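Local coordinates for globin protein (Ramazzottius varieornatus, PDB 5ZIQ) that holds a hexacoordinated heme and, as a member of the globin family, may bind or carry oxygen, although its physiological role is unknown, at residues D18-L23 / N101-L106; P65-K70 / E79-A84; N108-G113 / I165-R170. All coordinates share one frame; numbering follows the deposited sequence. Where two conformers were deposited one is given.

Contact 1: residues D18-L23 / N101-L106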
loop_
_atom_site.group_PDB
_atom_site.type_symbol
_atom_site.label_atom_id
_atom_site.label_comp_id
_atom_site.label_asym_id
_atom_site.label_seq_id
_atom_site.Cartn_x
_atom_site.Cartn_y
_atom_site.Cartn_z
ATOM N N ASP A 18 -20.746 0.842 8.161
ATOM C CA ASP A 18 -21.286 0.848 6.797
ATOM C C ASP A 18 -20.968 -0.516 6.175
ATOM O O ASP A 18 -19.782 -0.863 6.040
ATOM C CB ASP A 18 -20.639 2.007 6.017
ATOM C CG ASP A 18 -21.087 2.113 4.542
ATOM O OD1 ASP A 18 -21.634 1.160 3.938
ATOM O OD2 ASP A 18 -20.870 3.205 3.962
ATOM N N PRO A 19 -22.000 -1.305 5.799
ATOM C CA PRO A 19 -21.762 -2.674 5.302
ATOM C C PRO A 19 -20.996 -2.757 3.983
ATOM O O PRO A 19 -20.585 -3.854 3.600
ATOM C CB PRO A 19 -23.173 -3.261 5.137
ATOM C CG PRO A 19 -24.064 -2.076 5.001
ATOM C CD PRO A 19 -23.435 -0.958 5.783
ATOM N N ARG A 20 -20.785 -1.627 3.296
ATOM C CA ARG A 20 -19.915 -1.611 2.111
ATOM C C ARG A 20 -18.442 -1.815 2.490
ATOM O O ARG A 20 -17.651 -2.264 1.671
ATOM C CB ARG A 20 -20.065 -0.295 1.341
ATOM C CG ARG A 20 -21.426 -0.144 0.662
ATOM C CD ARG A 20 -21.529 1.178 -0.067
ATOM N NE ARG A 20 -21.549 2.266 0.900
ATOM C CZ ARG A 20 -21.401 3.546 0.580
ATOM N NH1 ARG A 20 -21.209 3.896 -0.678
ATOM N NH2 ARG A 20 -21.442 4.467 1.525
ATOM N N PHE A 21 -18.095 -1.463 3.727
ATOM C CA PHE A 21 -16.745 -1.623 4.252
ATOM C C PHE A 21 -16.622 -3.078 4.720
ATOM O O PHE A 21 -17.536 -3.583 5.331
ATOM C CB PHE A 21 -16.524 -0.645 5.408
ATOM C CG PHE A 21 -15.089 -0.549 5.842
ATOM C CD1 PHE A 21 -14.159 0.084 5.030
ATOM C CD2 PHE A 21 -14.665 -1.139 7.018
ATOM C CE1 PHE A 21 -12.812 0.160 5.411
ATOM C CE2 PHE A 21 -13.317 -1.084 7.405
ATOM C CZ PHE A 21 -12.405 -0.416 6.604
ATOM N N PRO A 22 -15.493 -3.756 4.406
ATOM C CA PRO A 22 -15.471 -5.211 4.652
ATOM C C PRO A 22 -15.450 -5.607 6.124
ATOM O O PRO A 22 -15.990 -6.638 6.490
ATOM C CB PRO A 22 -14.186 -5.661 3.937
ATOM C CG PRO A 22 -13.323 -4.421 3.863
ATOM C CD PRO A 22 -14.302 -3.309 3.647
ATOM N N LEU A 23 -14.773 -4.825 6.966
ATOM C CA LEU A 23 -14.543 -5.257 8.352
ATOM C C LEU A 23 -15.719 -4.995 9.269
ATOM O O LEU A 23 -16.376 -3.952 9.153
ATOM C CB LEU A 23 -13.293 -4.559 8.929
ATOM C CG LEU A 23 -12.004 -4.746 8.119
ATOM C CD1 LEU A 23 -10.894 -3.919 8.788
ATOM C CD2 LEU A 23 -11.633 -6.228 8.022
ATOM N N ASN A 101 -15.888 6.732 5.902
ATOM C CA ASN A 101 -16.485 7.427 4.759
ATOM C C ASN A 101 -16.196 6.626 3.495
ATOM O O ASN A 101 -15.305 6.962 2.710
ATOM C CB ASN A 101 -15.937 8.862 4.679
ATOM C CG ASN A 101 -16.676 9.740 3.675
ATOM O OD1 ASN A 101 -17.311 9.274 2.703
ATOM N ND2 ASN A 101 -16.576 11.049 3.902
ATOM N N VAL A 102 -16.969 5.553 3.304
ATOM C CA VAL A 102 -16.752 4.655 2.187
ATOM C C VAL A 102 -16.828 5.394 0.855
ATOM O O VAL A 102 -16.105 5.049 -0.077
ATOM C CB VAL A 102 -17.727 3.475 2.239
ATOM C CG1 VAL A 102 -17.648 2.634 0.969
ATOM C CG2 VAL A 102 -17.430 2.621 3.466
ATOM N N ASP A 103 -17.732 6.362 0.716
ATOM C CA ASP A 103 -17.870 6.989 -0.605
ATOM C C ASP A 103 -16.582 7.654 -1.068
ATOM O O ASP A 103 -16.140 7.489 -2.203
ATOM C CB ASP A 103 -19.051 7.944 -0.616
ATOM C CG ASP A 103 -20.339 7.191 -0.440
ATOM O OD1 ASP A 103 -20.739 6.518 -1.386
ATOM O OD2 ASP A 103 -20.890 7.182 0.662
ATOM N N ILE A 104 -15.945 8.359 -0.127
ATOM C CA ILE A 104 -14.651 9.041 -0.330
ATOM C C ILE A 104 -13.495 8.050 -0.523
ATOM O O ILE A 104 -12.671 8.215 -1.418
ATOM C CB ILE A 104 -14.333 9.985 0.852
ATOM C CG1 ILE A 104 -15.211 11.240 0.802
ATOM C CG2 ILE A 104 -12.866 10.384 0.851
ATOM C CD1 ILE A 104 -14.804 12.287 1.822
ATOM N N LEU A 105 -13.484 7.006 0.302
ATOM C CA LEU A 105 -12.527 5.891 0.223
ATOM C C LEU A 105 -12.560 5.282 -1.180
ATOM O O LEU A 105 -11.512 5.089 -1.817
ATOM C CB LEU A 105 -12.896 4.869 1.304
ATOM C CG LEU A 105 -12.205 3.524 1.435
ATOM C CD1 LEU A 105 -10.735 3.724 1.677
ATOM C CD2 LEU A 105 -12.827 2.854 2.640
ATOM N N LEU A 106 -13.774 5.079 -1.708
ATOM C CA LEU A 106 -13.903 4.532 -3.065
ATOM C C LEU A 106 -13.378 5.474 -4.150
ATOM O O LEU A 106 -12.676 5.043 -5.050
ATOM C CB LEU A 106 -15.350 4.121 -3.355
ATOM C CG LEU A 106 -15.915 2.966 -2.511
ATOM C CD1 LEU A 106 -17.415 2.863 -2.743
ATOM C CD2 LEU A 106 -15.224 1.640 -2.797
HETATM O O HOH W 1 -19.416 5.276 4.880
#
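Arg20 lays the face of its guanidinium over Val102, whose CG1 stands 3.8 Å above the plane of the group, over its centre. At its edges the same guanidinium holds two carboxylates. NH1 and NH2 meet Asp103 end-on, one nitrogen to each oxygen: NH1 reaches OD1 at 2.8 Å in a nearly straight bond (174°), and NH2 reaches OD2 at 2.9 Å. Both oxygens lie in the guanidinium plane but are met from above their own carboxylate plane, the two planes being turned 51° apart. Asp18 is gripped side-on instead, with Arg20 NE on OD1 and NH2 on OD2 (2.8 Å), each through a syn lone pair. A bend at chi3 (-68°) turns the end of the arginine so that it spans both acids. Asp18 OD1 also accepts from Arg20 N, an Asx turn within the type I turn that ends at Phe21.

On the apolar side of this network, Phe21 CB touches Val102 CG2 at 3.9 Å, and Leu105 CD2 meets the edge of the Phe21 ring. A water joins Asp18 OD2 to Val102 N in the first turn of the helix, next after the N-cap Asn101. One arginine would only partly offset two acids, and the remaining negative charge probably lies favourably near the helix's N-terminal end.

Contact 2: residues P65-K70 / E79-A84. With SO4 (sulfate ion), chain H.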
loop_
_atom_site.group_PDB
_atom_site.type_symbol
_atom_site.label_atom_id
_atom_site.label_comp_id
_atom_site.label_asym_id
_atom_site.label_seq_id
_atom_site.Cartn_x
_atom_site.Cartn_y
_atom_site.Cartn_z
ATOM N N PRO A 65 12.262 4.528 -14.160
ATOM C CA PRO A 65 13.575 4.776 -14.788
ATOM C C PRO A 65 14.534 5.658 -13.958
ATOM O O PRO A 65 15.756 5.530 -14.096
ATOM C CB PRO A 65 13.215 5.468 -16.112
ATOM C CG PRO A 65 11.781 5.140 -16.356
ATOM C CD PRO A 65 11.158 5.040 -14.996
ATOM N N LYS A 66 13.985 6.507 -13.087
ATOM C CA LYS A 66 14.793 7.380 -12.214
ATOM C C LYS A 66 15.671 6.629 -11.199
ATOM O O LYS A 66 16.588 7.227 -10.606
ATOM C CB LYS A 66 13.901 8.401 -11.492
ATOM C CG LYS A 66 13.355 9.499 -12.393
ATOM C CD LYS A 66 12.288 10.324 -11.684
ATOM C CE LYS A 66 11.462 11.143 -12.671
ATOM N NZ LYS A 66 10.333 11.883 -12.028
ATOM N N PHE A 67 15.398 5.333 -11.014
ATOM C CA PHE A 67 16.109 4.508 -10.016
ATOM C C PHE A 67 17.206 3.624 -10.611
ATOM O O PHE A 67 17.923 2.958 -9.863
ATOM C CB PHE A 67 15.131 3.617 -9.193
ATOM C CG PHE A 67 13.952 4.347 -8.594
ATOM C CD1 PHE A 67 13.963 5.738 -8.417
ATOM C CD2 PHE A 67 12.830 3.624 -8.167
ATOM C CE1 PHE A 67 12.865 6.395 -7.874
ATOM C CE2 PHE A 67 11.738 4.279 -7.603
ATOM C CZ PHE A 67 11.759 5.663 -7.474
ATOM N N LYS A 68 17.333 3.615 -11.939
ATOM C CA LYS A 68 18.250 2.701 -12.633
ATOM C C LYS A 68 19.675 2.791 -12.096
ATOM O O LYS A 68 20.192 3.890 -11.858
ATOM C CB LYS A 68 18.221 2.913 -14.152
ATOM C CG LYS A 68 18.508 1.633 -14.928
ATOM C CD LYS A 68 17.954 1.675 -16.342
ATOM C CE LYS A 68 17.460 0.306 -16.801
ATOM N NZ LYS A 68 18.453 -0.803 -16.663
ATOM N N ALA A 69 20.265 1.616 -11.867
ATOM C CA ALA A 69 21.642 1.437 -11.352
ATOM C C ALA A 69 21.924 2.011 -9.952
ATOM O O ALA A 69 23.088 2.089 -9.543
ATOM C CB ALA A 69 22.688 1.898 -12.377
ATOM N N LYS A 70 20.872 2.384 -9.215
ATOM C CA LYS A 70 21.019 2.874 -7.839
ATOM C C LYS A 70 20.754 1.760 -6.823
ATOM O O LYS A 70 19.757 1.029 -6.926
ATOM C CB LYS A 70 20.104 4.074 -7.574
ATOM C CG LYS A 70 20.445 5.314 -8.383
ATOM C CD LYS A 70 19.426 6.410 -8.125
ATOM C CE LYS A 70 19.712 7.652 -8.954
ATOM N NZ LYS A 70 20.793 8.490 -8.363
ATOM N N GLU A 79 15.807 11.975 -3.673
ATOM C CA GLU A 79 14.563 12.734 -3.719
ATOM C C GLU A 79 13.457 12.054 -4.524
ATOM O O GLU A 79 12.303 12.021 -4.078
ATOM C CB GLU A 79 14.819 14.146 -4.258
ATOM C CG GLU A 79 13.595 15.038 -4.233
ATOM C CD GLU A 79 13.858 16.488 -4.605
ATOM O OE1 GLU A 79 15.007 16.860 -4.919
ATOM O OE2 GLU A 79 12.877 17.264 -4.607
ATOM N N SER A 80 13.804 11.518 -5.689
ATOM C CA SER A 80 12.801 10.843 -6.517
ATOM C C SER A 80 12.269 9.587 -5.841
ATOM O O SER A 80 11.078 9.291 -5.914
ATOM C CB SER A 80 13.352 10.553 -7.913
ATOM O OG SER A 80 13.542 11.778 -8.607
ATOM N N PHE A 81 13.156 8.855 -5.176
ATOM C CA PHE A 81 12.743 7.688 -4.405
ATOM C C PHE A 81 11.828 8.035 -3.224
ATOM O O PHE A 81 10.818 7.346 -3.012
ATOM C CB PHE A 81 13.938 6.848 -3.968
ATOM C CG PHE A 81 13.546 5.522 -3.392
ATOM C CD1 PHE A 81 13.033 4.509 -4.216
ATOM C CD2 PHE A 81 13.645 5.294 -2.030
ATOM C CE1 PHE A 81 12.662 3.276 -3.682
ATOM C CE2 PHE A 81 13.286 4.062 -1.486
ATOM C CZ PHE A 81 12.784 3.055 -2.306
ATOM N N GLU A 82 12.163 9.107 -2.499
ATOM C CA GLU A 82 11.313 9.635 -1.417
ATOM C C GLU A 82 9.906 9.939 -1.967
ATOM O O GLU A 82 8.908 9.552 -1.345
ATOM C CB GLU A 82 11.925 10.901 -0.792
ATOM C CG GLU A 82 13.201 10.715 0.033
ATOM C CD GLU A 82 14.094 11.972 0.106
ATOM O OE1 GLU A 82 13.695 13.096 -0.269
ATOM O OE2 GLU A 82 15.252 11.841 0.518
ATOM N N GLU A 83 9.834 10.546 -3.169
ATOM C CA GLU A 83 8.529 10.882 -3.766
ATOM C C GLU A 83 7.747 9.616 -4.088
ATOM O O GLU A 83 6.559 9.535 -3.781
ATOM C CB GLU A 83 8.678 11.790 -4.997
ATOM C CG GLU A 83 9.151 13.189 -4.612
ATOM C CD GLU A 83 9.801 13.973 -5.748
ATOM O OE1 GLU A 83 10.067 15.174 -5.538
ATOM O OE2 GLU A 83 10.087 13.412 -6.829
ATOM N N ALA A 84 8.419 8.629 -4.692
ATOM C CA ALA A 84 7.751 7.383 -5.071
ATOM C C ALA A 84 7.314 6.576 -3.845
ATOM O O ALA A 84 6.224 6.001 -3.824
ATOM C CB ALA A 84 8.650 6.553 -5.983
HETATM S S SO4 H . 19.533 -1.668 -12.325
HETATM O O1 SO4 H . 20.294 -2.695 -11.583
HETATM O O2 SO4 H . 18.460 -2.320 -13.102
HETATM O O3 SO4 H . 20.434 -0.953 -13.252
HETATM O O4 SO4 H . 18.949 -0.704 -11.373
#
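Phe67 reaches from the loop to helix 79-97 with the far half of its ring. From CB, the first torsion, with CG beside the backbone N (chi1 -50°), swings the ring end toward the helix. On one flank CE1 runs against backbone, lying 3.8 Å from Ser80 C and also close to Phe81 N and CA. On the other flank CD2 and CE2 meet the edge of the Phe81 ring, whose CD1 stands over the Phe67 face, 3.6 Å from CE2. At the tip, CZ meets the methyl of Ala84, with CB 3.6 Å away and in the plane of the Phe67 ring, at its edge. The two phenyls make a T-shaped pair: Phe81 turns its edge to a face of Phe67, the planes are 74° apart, and the ring centroids are separated by 5.2 Å. Phe81 CD1 sits off-centre, toward the rim of that face.

Nearer the surface, the extended chain of Lys66 passes Ser80, with CD 3.6 Å from OG, a contact of methylene with hydroxyl. Away from the helix, the type II turn from Phe67 to Lys70 directs the Ala69 amide at a sulfate, its N 2.7 Å from O4; Lys61 binds the same ion, which probably came from the crystallisation liquor.

This loop corresponds to the CD corner of the globin fold, and helix 79-97 to helix E. Ala84, whose methyl meets Phe67 CZ, also touches the heme, and its carbonyl O accepts from His88 ND1, a bond consistent with orienting that axial ligand. Around the aromatic pair, Phe64 lies nearly parallel to Phe67, Phe54 and Leu51 close in from helix 42-56, and Leu75 of helix 72-76 touches both phenyl rings.

Contact 3: residues N108-G113 / I165-R170. With HEM (protoporphyrin IX containing Fe), chain E; SO4 (sulfate ion), chain G.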
loop_
_atom_site.group_PDB
_atom_site.type_symbol
_atom_site.label_atom_id
_atom_site.label_comp_id
_atom_site.label_asym_id
_atom_site.label_seq_id
_atom_site.Cartn_x
_atom_site.Cartn_y
_atom_site.Cartn_z
ATOM N N ASN A 108 -11.060 7.703 -3.777
ATOM C CA ASN A 108 -9.603 7.788 -3.657
ATOM C C ASN A 108 -8.917 6.555 -4.213
ATOM O O ASN A 108 -7.934 6.678 -4.955
ATOM C CB ASN A 108 -9.204 8.024 -2.201
ATOM C CG ASN A 108 -9.565 9.412 -1.714
ATOM O OD1 ASN A 108 -9.700 10.346 -2.508
ATOM N ND2 ASN A 108 -9.738 9.550 -0.404
ATOM N N LEU A 109 -9.443 5.367 -3.890
ATOM C CA LEU A 109 -8.820 4.136 -4.379
ATOM C C LEU A 109 -8.991 3.956 -5.880
ATOM O O LEU A 109 -8.052 3.533 -6.567
ATOM C CB LEU A 109 -9.316 2.921 -3.606
ATOM C CG LEU A 109 -8.918 2.900 -2.121
ATOM C CD1 LEU A 109 -9.736 1.815 -1.439
ATOM C CD2 LEU A 109 -7.408 2.681 -1.944
ATOM N N LYS A 110 -10.169 4.281 -6.420
ATOM C CA LYS A 110 -10.335 4.160 -7.873
ATOM C C LYS A 110 -9.424 5.140 -8.614
ATOM O O LYS A 110 -8.873 4.787 -9.653
ATOM C CB LYS A 110 -11.805 4.337 -8.292
ATOM C CG LYS A 110 -12.698 3.208 -7.790
ATOM C CD LYS A 110 -14.169 3.468 -8.052
ATOM C CE LYS A 110 -15.023 2.541 -7.207
ATOM N NZ LYS A 110 -16.475 2.735 -7.474
ATOM N N ARG A 111 -9.203 6.338 -8.058
ATOM C CA ARG A 111 -8.243 7.268 -8.663
ATOM C C ARG A 111 -6.823 6.665 -8.766
ATOM O O ARG A 111 -6.182 6.773 -9.817
ATOM C CB ARG A 111 -8.197 8.585 -7.900
ATOM C CG ARG A 111 -7.116 9.537 -8.419
ATOM C CD ARG A 111 -7.239 10.935 -7.881
ATOM N NE ARG A 111 -8.357 11.608 -8.519
ATOM C CZ ARG A 111 -9.462 12.015 -7.907
ATOM N NH1 ARG A 111 -9.632 11.829 -6.602
ATOM N NH2 ARG A 111 -10.412 12.610 -8.620
ATOM N N VAL A 112 -6.363 5.995 -7.704
ATOM C CA VAL A 112 -5.031 5.360 -7.709
ATOM C C VAL A 112 -4.952 4.397 -8.892
ATOM O O VAL A 112 -3.978 4.405 -9.644
ATOM C CB VAL A 112 -4.786 4.582 -6.400
ATOM C CG1 VAL A 112 -3.519 3.740 -6.482
ATOM C CG2 VAL A 112 -4.697 5.534 -5.214
ATOM N N GLY A 113 -5.991 3.580 -9.068
ATOM C CA GLY A 113 -5.999 2.632 -10.190
ATOM C C GLY A 113 -5.947 3.329 -11.537
ATOM O O GLY A 113 -5.156 2.932 -12.403
ATOM N N ILE A 165 -8.811 -0.493 -6.261
ATOM C CA ILE A 165 -7.776 0.071 -7.130
ATOM C C ILE A 165 -7.899 -0.545 -8.526
ATOM O O ILE A 165 -7.893 0.180 -9.508
ATOM C CB ILE A 165 -6.360 -0.120 -6.526
ATOM C CG1 ILE A 165 -6.240 0.736 -5.256
ATOM C CG2 ILE A 165 -5.284 0.295 -7.530
ATOM C CD1 ILE A 165 -5.014 0.440 -4.401
ATOM N N ARG A 166 -8.074 -1.863 -8.602
ATOM C CA ARG A 166 -8.233 -2.534 -9.891
ATOM C C ARG A 166 -9.462 -2.056 -10.666
ATOM O O ARG A 166 -9.384 -1.885 -11.887
ATOM C CB ARG A 166 -8.265 -4.038 -9.685
ATOM C CG ARG A 166 -6.907 -4.614 -9.330
ATOM C CD ARG A 166 -7.016 -6.118 -9.162
ATOM N NE ARG A 166 -7.575 -6.709 -10.371
ATOM C CZ ARG A 166 -7.862 -7.996 -10.521
ATOM N NH1 ARG A 166 -7.648 -8.858 -9.528
ATOM N NH2 ARG A 166 -8.368 -8.422 -11.669
ATOM N N GLU A 167 -10.571 -1.812 -9.954
ATOM C CA GLU A 167 -11.796 -1.242 -10.562
ATOM C C GLU A 167 -11.506 0.090 -11.232
ATOM O O GLU A 167 -11.945 0.336 -12.355
ATOM C CB GLU A 167 -12.894 -1.036 -9.522
ATOM C CG GLU A 167 -13.626 -2.295 -9.096
ATOM C CD GLU A 167 -14.695 -2.031 -8.045
ATOM O OE1 GLU A 167 -15.258 -3.015 -7.527
ATOM O OE2 GLU A 167 -14.996 -0.853 -7.743
ATOM N N GLY A 168 -10.740 0.942 -10.551
ATOM C CA GLY A 168 -10.356 2.225 -11.104
ATOM C C GLY A 168 -9.500 2.071 -12.340
ATOM O O GLY A 168 -9.687 2.795 -13.300
ATOM N N PHE A 169 -8.554 1.132 -12.311
ATOM C CA PHE A 169 -7.722 0.846 -13.474
ATOM C C PHE A 169 -8.547 0.416 -14.688
ATOM O O PHE A 169 -8.224 0.800 -15.813
ATOM C CB PHE A 169 -6.674 -0.211 -13.129
ATOM C CG PHE A 169 -5.687 -0.489 -14.237
ATOM C CD1 PHE A 169 -4.528 0.276 -14.373
ATOM C CD2 PHE A 169 -5.911 -1.534 -15.136
ATOM C CE1 PHE A 169 -3.598 -0.008 -15.374
ATOM C CE2 PHE A 169 -4.993 -1.814 -16.142
ATOM C CZ PHE A 169 -3.843 -1.046 -16.265
ATOM N N ARG A 170 -9.597 -0.368 -14.449
ATOM C CA ARG A 170 -10.418 -0.960 -15.528
ATOM C C ARG A 170 -11.511 -0.037 -16.063
ATOM O O ARG A 170 -12.191 -0.375 -17.048
ATOM C CB ARG A 170 -11.007 -2.308 -15.084
ATOM C CG ARG A 170 -9.964 -3.405 -14.939
ATOM C CD ARG A 170 -10.511 -4.775 -15.314
ATOM N NE ARG A 170 -11.423 -5.333 -14.315
ATOM C CZ ARG A 170 -12.028 -6.519 -14.418
ATOM N NH1 ARG A 170 -11.825 -7.303 -15.475
ATOM N NH2 ARG A 170 -12.845 -6.927 -13.456
HETATM C CHA HEM E . 2.322 6.088 -9.588
HETATM C CHB HEM E . 4.516 1.813 -10.079
HETATM C CHC HEM E . 0.934 -0.133 -7.355
HETATM C CHD HEM E . 0.080 4.331 -5.665
HETATM C C1A HEM E . 3.176 5.100 -10.014
HETATM C C2A HEM E . 4.162 5.255 -11.020
HETATM C C3A HEM E . 4.784 4.051 -11.164
HETATM C C4A HEM E . 4.198 3.147 -10.246
HETATM C CMA HEM E . 5.914 3.743 -12.109
HETATM C CAA HEM E . 4.452 6.530 -11.780
HETATM C CBA HEM E . 5.883 7.020 -11.523
HETATM C CGA HEM E . 6.026 7.499 -10.104
HETATM O O1A HEM E . 5.177 8.280 -9.619
HETATM O O2A HEM E . 6.986 7.117 -9.406
HETATM C C1B HEM E . 3.686 0.889 -9.418
HETATM C C2B HEM E . 3.857 -0.517 -9.476
HETATM C C3B HEM E . 2.866 -1.087 -8.726
HETATM C C4B HEM E . 2.063 0.025 -8.171
HETATM C CMB HEM E . 4.933 -1.242 -10.252
HETATM C CAB HEM E . 2.632 -2.519 -8.491
HETATM C CBB HEM E . 3.660 -3.310 -8.187
HETATM C C1C HEM E . 0.437 0.896 -6.569
HETATM C C2C HEM E . -0.342 0.772 -5.416
HETATM C C3C HEM E . -0.562 2.057 -4.925
HETATM C C4C HEM E . 0.087 2.965 -5.793
HETATM C CMC HEM E . -0.844 -0.516 -4.819
HETATM C CAC HEM E . -1.309 2.470 -3.725
HETATM C CBC HEM E . -2.041 1.629 -3.024
HETATM C C1D HEM E . 0.593 5.148 -6.670
HETATM C C2D HEM E . 0.342 6.600 -6.665
HETATM C C3D HEM E . 0.965 7.090 -7.754
HETATM C C4D HEM E . 1.587 5.933 -8.425
HETATM C CMD HEM E . -0.458 7.366 -5.634
HETATM C CAD HEM E . 1.005 8.540 -8.199
HETATM C CBD HEM E . -0.012 8.721 -9.318
HETATM C CGD HEM E . -0.031 10.145 -9.819
HETATM O O1D HEM E . 0.493 11.048 -9.134
HETATM O O2D HEM E . -0.573 10.421 -10.918
HETATM N NA HEM E . 3.185 3.798 -9.576
HETATM N NB HEM E . 2.616 1.137 -8.661
HETATM N NC HEM E . 0.670 2.229 -6.783
HETATM N ND HEM E . 1.343 4.795 -7.738
HETATM FE FE HEM E . 1.946 3.043 -8.196
HETATM S S SO4 G . -8.509 12.114 -12.236
HETATM O O1 SO4 G . -9.669 11.869 -11.350
HETATM O O2 SO4 G . -7.613 10.935 -12.232
HETATM O O3 SO4 G . -8.996 12.354 -13.616
HETATM O O4 SO4 G . -7.753 13.296 -11.748
#
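Ile165 O receives two contacts, one from each helix: the Phe169 amide N donates to it within its own helix at 3.0 Å, and the CA-H of Gly113 approaches it across the crossing, with CA 3.2 Å away. Such CA-H contacts to carbonyls recur along the interface. Gly168 CA lies 3.3 Å from Lys110 O, Ile165 CA points its hydrogen at Leu109 O, and Phe169 CA meets Gly113 O. Separately, the edge of the Phe169 ring comes close to Gly113 O at CD1. Such closeness depends on the glycines, since a CB on Gly113 would run into Ile165 O and one on Gly168 into Lys110 O. The short helical segments approach to 6.2 Å between axes and cross at -54°, with backbone lying directly on backbone.

This glycine-mediated crossing joins helices 102-115 and 148-170, which correspond to F and H of the globin fold, on the side of the heme where His116 is an axial ligand. The carbonyl O of Val112 accepts from His116 ND1, while its CG1 lies 3.7 Å from heme CHD. Ile165 fills the angle between the helices with its branches: CG2, anti to the backbone N, packs on Gly113 CA, CG1 meets Leu109 CD2 at 4.0 Å, and CD1 reaches the heme vinyl carbon CBC at 3.5 Å. With an alanine at Ile165, Leu109 CD2 and the vinyl group would probably lose their shared apolar neighbour, leaving a gap beside the heme.

Toward the surface, the extended Lys110 runs obliquely to Glu167, but NZ and OE2 form only a long ion pair, and CE makes the nearer approach. On the outer face of helix 102-115, Arg111 grips one sulfate oxygen, O1, with both NE and NH2, the latter at 2.9 Å.

In the fold
From the N terminus, the loop 18-23 meets the start of helix 102-115 in contact 1, closing a largely helical stretch of 77 residues. Contact 2 is nested inside that closure: it joins 65-70 to 79-84 across only eight residues, on the opposite side of the chain's centre, with the two centres 33 Å apart. Further along helix 102-115, just after contact 1 has closed, contact 3 opens and runs to the C-terminal helix 148-170, so these two stand in series on one helix. Contact 2 joins the loop after helix 42-56 to the helix bearing His88, whereas contact 3 packs the helix that leads to His116; together they bear on the two axial sides of the heme.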